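Local structure of putative alpha/beta hydrolase (Desulfitobacterium hafniense, 4RPC) at residues 20-25 with 47-52; 87-92 with 111-116. The protein is a putative hydrolase of the alpha/beta hydrolase family, probably cleaving a substrate that has not been identified. All coordinates share one frame; numbering follows the deposited sequence.

Contact 1. Residues 20-25 with 47-52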
# COMPACT_ATOMS: atom_id res chain seq x y z
N HIS A 20 12.71 6.61 -19.12
CA HIS A 20 13.29 7.93 -18.85
C HIS A 20 12.24 8.93 -18.31
O HIS A 20 12.56 10.02 -17.87
CB HIS A 20 13.99 8.44 -20.14
CG HIS A 20 15.08 7.53 -20.60
ND1 HIS A 20 15.12 6.97 -21.85
CD2 HIS A 20 16.14 7.02 -19.92
CE1 HIS A 20 16.17 6.18 -21.95
NE2 HIS A 20 16.80 6.19 -20.79
N GLY A 21 10.98 8.55 -18.34
CA GLY A 21 9.94 9.38 -17.74
C GLY A 21 10.07 9.58 -16.23
O GLY A 21 10.88 8.95 -15.59
N PRO A 22 9.25 10.48 -15.65
CA PRO A 22 9.28 10.64 -14.20
C PRO A 22 8.93 9.34 -13.49
O PRO A 22 8.07 8.58 -13.95
CB PRO A 22 8.20 11.71 -13.92
CG PRO A 22 8.02 12.45 -15.23
CD PRO A 22 8.45 11.52 -16.34
N LYS A 23 9.57 9.10 -12.34
CA LYS A 23 9.41 7.81 -11.69
C LYS A 23 8.23 7.78 -10.69
O LYS A 23 8.15 8.59 -9.78
CB LYS A 23 10.70 7.44 -11.00
CG LYS A 23 11.69 6.73 -11.90
CD LYS A 23 12.35 7.69 -12.85
CE LYS A 23 13.58 7.04 -13.43
NZ LYS A 23 13.85 7.59 -14.77
N VAL A 24 7.37 6.80 -10.87
CA VAL A 24 6.24 6.56 -10.04
C VAL A 24 6.32 5.10 -9.51
O VAL A 24 6.32 4.14 -10.29
CB VAL A 24 4.97 6.80 -10.86
CG1 VAL A 24 3.72 6.46 -10.07
CG2 VAL A 24 4.90 8.26 -11.33
N LEU A 25 6.38 4.96 -8.20
CA LEU A 25 6.45 3.63 -7.53
C LEU A 25 5.09 3.21 -7.03
O LEU A 25 4.46 3.98 -6.33
CB LEU A 25 7.36 3.72 -6.29
CG LEU A 25 8.58 2.88 -6.05
CD1 LEU A 25 9.01 3.06 -4.61
CD2 LEU A 25 8.44 1.40 -6.35
N ASP A 47 2.28 5.67 -21.05
CA ASP A 47 2.63 6.63 -22.10
C ASP A 47 3.74 7.61 -21.65
O ASP A 47 4.59 7.99 -22.43
CB ASP A 47 1.37 7.39 -22.61
CG ASP A 47 0.76 8.37 -21.55
OD1 ASP A 47 0.45 7.97 -20.38
OD2 ASP A 47 0.57 9.57 -21.88
N ARG A 48 3.74 7.98 -20.37
CA ARG A 48 4.51 9.09 -19.91
C ARG A 48 5.45 8.76 -18.72
O ARG A 48 6.58 9.24 -18.63
CB ARG A 48 3.52 10.19 -19.58
CG ARG A 48 3.99 11.18 -18.55
CD ARG A 48 5.01 12.16 -19.12
NE ARG A 48 4.92 13.42 -18.38
CZ ARG A 48 5.91 14.28 -18.19
NH1 ARG A 48 7.14 14.05 -18.68
NH2 ARG A 48 5.67 15.37 -17.47
N TYR A 49 4.98 7.92 -17.80
CA TYR A 49 5.75 7.64 -16.61
C TYR A 49 6.53 6.36 -16.63
O TYR A 49 6.13 5.39 -17.27
CB TYR A 49 4.81 7.65 -15.40
CG TYR A 49 4.17 9.00 -15.30
CD1 TYR A 49 4.86 10.03 -14.73
CD2 TYR A 49 2.92 9.25 -15.85
CE1 TYR A 49 4.33 11.30 -14.66
CE2 TYR A 49 2.37 10.52 -15.79
CZ TYR A 49 3.08 11.54 -15.19
OH TYR A 49 2.59 12.80 -15.12
N CYS A 50 7.64 6.39 -15.89
CA CYS A 50 8.35 5.20 -15.55
C CYS A 50 7.70 4.57 -14.30
O CYS A 50 7.81 5.10 -13.23
CB CYS A 50 9.80 5.52 -15.24
SG CYS A 50 10.71 4.01 -14.87
N LEU A 51 7.00 3.45 -14.48
CA LEU A 51 6.31 2.77 -13.41
C LEU A 51 7.24 1.72 -12.87
O LEU A 51 7.75 0.89 -13.61
CB LEU A 51 5.01 2.09 -13.90
CG LEU A 51 3.80 2.95 -14.29
CD1 LEU A 51 3.76 4.28 -13.55
CD2 LEU A 51 3.69 3.19 -15.78
N LEU A 52 7.45 1.75 -11.59
CA LEU A 52 8.19 0.73 -10.90
C LEU A 52 7.31 0.02 -9.87
O LEU A 52 6.79 0.67 -8.95
CB LEU A 52 9.36 1.42 -10.20
CG LEU A 52 10.20 2.34 -11.10
CD1 LEU A 52 10.99 3.36 -10.27
CD2 LEU A 52 11.11 1.47 -11.93

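Contact 2. Residues 87-92 with 111-116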
# COMPACT_ATOMS: atom_id res chain seq x y z
N ASP A 87 17.55 7.51 -8.09
CA ASP A 87 17.70 8.09 -6.76
C ASP A 87 16.62 9.11 -6.38
O ASP A 87 16.67 9.65 -5.27
CB ASP A 87 19.09 8.69 -6.59
CG ASP A 87 19.31 9.88 -7.46
OD1 ASP A 87 18.30 10.40 -8.03
OD2 ASP A 87 20.49 10.30 -7.58
N LYS A 88 15.66 9.35 -7.27
CA LYS A 88 14.54 10.23 -6.98
C LYS A 88 13.26 9.66 -7.57
O LYS A 88 13.24 9.23 -8.73
CB LYS A 88 14.78 11.62 -7.55
CG LYS A 88 13.67 12.63 -7.28
CD LYS A 88 14.01 14.03 -7.80
CE LYS A 88 14.02 14.07 -9.34
NZ LYS A 88 13.61 15.38 -9.97
N VAL A 89 12.18 9.64 -6.80
CA VAL A 89 10.91 9.27 -7.35
C VAL A 89 9.91 10.39 -7.17
O VAL A 89 9.87 11.07 -6.12
CB VAL A 89 10.39 7.92 -6.79
CG1 VAL A 89 11.50 6.88 -6.85
CG2 VAL A 89 9.88 8.05 -5.41
N GLN A 90 9.06 10.57 -8.17
CA GLN A 90 8.17 11.72 -8.12
C GLN A 90 7.02 11.40 -7.23
O GLN A 90 6.50 12.30 -6.56
CB GLN A 90 7.65 12.13 -9.49
CG GLN A 90 8.65 12.69 -10.48
CD GLN A 90 9.46 13.80 -9.93
OE1 GLN A 90 8.94 14.76 -9.37
NE2 GLN A 90 10.77 13.66 -10.04
N ALA A 91 6.60 10.12 -7.22
CA ALA A 91 5.50 9.66 -6.34
C ALA A 91 5.57 8.17 -6.01
O ALA A 91 5.84 7.36 -6.88
CB ALA A 91 4.17 9.93 -7.02
N ILE A 92 5.26 7.84 -4.77
CA ILE A 92 4.94 6.50 -4.35
C ILE A 92 3.46 6.41 -3.96
O ILE A 92 2.99 7.20 -3.11
CB ILE A 92 5.78 6.08 -3.14
CG1 ILE A 92 7.25 6.46 -3.33
CG2 ILE A 92 5.70 4.57 -2.95
CD1 ILE A 92 8.07 5.98 -2.16
N ILE A 111 16.93 7.26 -1.00
CA ILE A 111 16.28 7.76 -2.19
C ILE A 111 15.28 8.88 -1.88
O ILE A 111 14.49 8.78 -0.94
CB ILE A 111 15.58 6.58 -2.85
CG1 ILE A 111 16.68 5.74 -3.50
CG2 ILE A 111 14.51 7.04 -3.82
CD1 ILE A 111 16.17 4.47 -4.06
N LYS A 112 15.34 9.95 -2.68
CA LYS A 112 14.51 11.12 -2.47
C LYS A 112 13.10 10.92 -3.01
O LYS A 112 12.91 10.47 -4.15
CB LYS A 112 15.13 12.37 -3.12
CG LYS A 112 14.14 13.51 -3.41
CD LYS A 112 14.76 14.90 -3.27
CE LYS A 112 16.02 15.10 -4.10
NZ LYS A 112 16.82 16.25 -3.57
N VAL A 113 12.13 11.30 -2.19
CA VAL A 113 10.73 11.07 -2.49
C VAL A 113 9.96 12.41 -2.49
O VAL A 113 9.92 13.11 -1.45
CB VAL A 113 10.12 10.15 -1.43
CG1 VAL A 113 8.64 9.94 -1.70
CG2 VAL A 113 10.84 8.79 -1.41
N MSE A 114 9.34 12.75 -3.60
CA MSE A 114 8.67 14.07 -3.67
C MSE A 114 7.28 14.00 -3.15
O MSE A 114 6.84 14.92 -2.52
CB MSE A 114 8.57 14.75 -5.04
CG MSE A 114 9.34 16.11 -5.01
SE MSE A 114 11.27 15.79 -4.80
CE MSE A 114 11.07 14.45 -6.21
N ASN A 115 6.56 12.92 -3.41
CA ASN A 115 5.16 12.82 -3.04
C ASN A 115 4.84 11.44 -2.55
O ASN A 115 5.24 10.43 -3.19
CB ASN A 115 4.25 13.08 -4.25
CG ASN A 115 4.28 14.53 -4.76
OD1 ASN A 115 3.48 15.37 -4.32
ND2 ASN A 115 5.12 14.79 -5.74
N LEU A 116 4.05 11.35 -1.49
CA LEU A 116 3.58 10.06 -0.99
C LEU A 116 2.10 10.11 -1.17
O LEU A 116 1.49 11.11 -0.81
CB LEU A 116 3.90 9.88 0.47
CG LEU A 116 5.32 9.62 0.85
CD1 LEU A 116 5.40 9.61 2.36
CD2 LEU A 116 5.78 8.31 0.31

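Contact 1. Residues 20-25 with 47-52
P22, V24, C50 and L52 trade backbone hydrogen bonds that join strands 23-25 and 50-52 side by side, their N-to-C directions only 25° apart. V24 bonds through both its N-H and its C=O, to the residues on either side of its partner L51, as in parallel pairing: its N donates to C50 O at 2.9 Å, and its O receives L52 N. The bond that opens the series, C50 N to P22 O at 3.0 Å, is more bent, with the donor above the carbonyl plane. Proline suits this spot because its carbonyl does the bonding and its missing N-H is not needed here. Weaker CA-H...O contacts reinforce the pairing. G21, with no side chain in the way, brings its CA to 3.5 Å from R48 O.

Side-chain contacts lie on both faces. V24 and L51 run alongside each other, L51 CD1 reaching V24 CB at 3.9 Å. Beyond them, chi1 brings the Y49 ring beside P22 and V24, and chi2 of -81° turns it so that P22 O lies at its edge, in plane; Y49 CD1 meets P22 CB at 3.8 Å and V24 CG2 obliquely. P22 CG and CD reach one face of the R48 guanidinium near its rim, CD 3.7 Å from NH1. On the other face, chi1 (-87°) brings K23 CG to 3.8 Å from L52 CD1; the bend at chi2 turns the rest of the chain, whose NZ bonds to P19 O and only weakly to G21 O. L25 CD2 packs 4.0 Å from L52 CB.

These are adjacent parallel strands of the central, mostly parallel alpha/beta hydrolase sheet, ordered 13-17, 50-54, 23-27, 88-95. R15 of strand 13-17 touches C50 and L52, while helix 249-259 reaches R48 and Y49 through R257.

Contact 2. Residues 87-92 with 111-116
K112 O is gripped from the neighbouring strand by V89 N at 2.9 Å, almost in line with the carbonyl, and by a CA-H...O contact from K88. K112 N in turn donates to D87 O at 2.9 Å. The pairing runs on through M114 N to V89 O at 3.1 Å, then breaks at Q90 and M114, where the side chain of N115 joins in. Its chi1 (-69°) sets CG opposite its own carbonyl carbon and brings the amide to Q90 O, to which ND2 donates at 3.0 Å with that oxygen in the amide plane. Asparagine suits the break because its short amide can reach a backbone carbonyl, while OD1 is bonded to R204. Past the break, N115 O is held by I92 N at 3.0 Å and by A91 CA.

V89, I92, V113 and L116 share one face, all four buried, their branched apolar side chains suiting a face covered by helices. V89 and V113 lie side by side; I92 crosses V113 at about a right angle, its CD1 4.0 Å from V113 CG2.

Helix 97-108 links the two strands in a beta-alpha-beta unit and covers I92 and L116 through A102. L81 of helix 70-83 packs on V89 and I111, strand 23-27 borders I92, and R204 of strand 204-210, the next strand of the sheet, bonds to the backbone of M114 and L116.

Both contacts are parallel strand pairs of one sheet, and they adjoin where strand 23-27 lies next to strand 88-95: K23 O is 2.7 Å from Q90 N and L25 N is 2.8 Å from A91 O, both probable hydrogen bonds. Contact 1 is the more buried and has regular pairing once past its entry loop, with an aromatic ring and a proline at that end. Contact 2 is partly buried, with lysines at one end, and patches its interrupted pairing with an asparagine amide. It also belongs to the unit whose strand 88-95 runs into a sequence resembling the nucleophile elbow of this family, whereas contact 1 lies nearer the sheet's antiparallel edge strand.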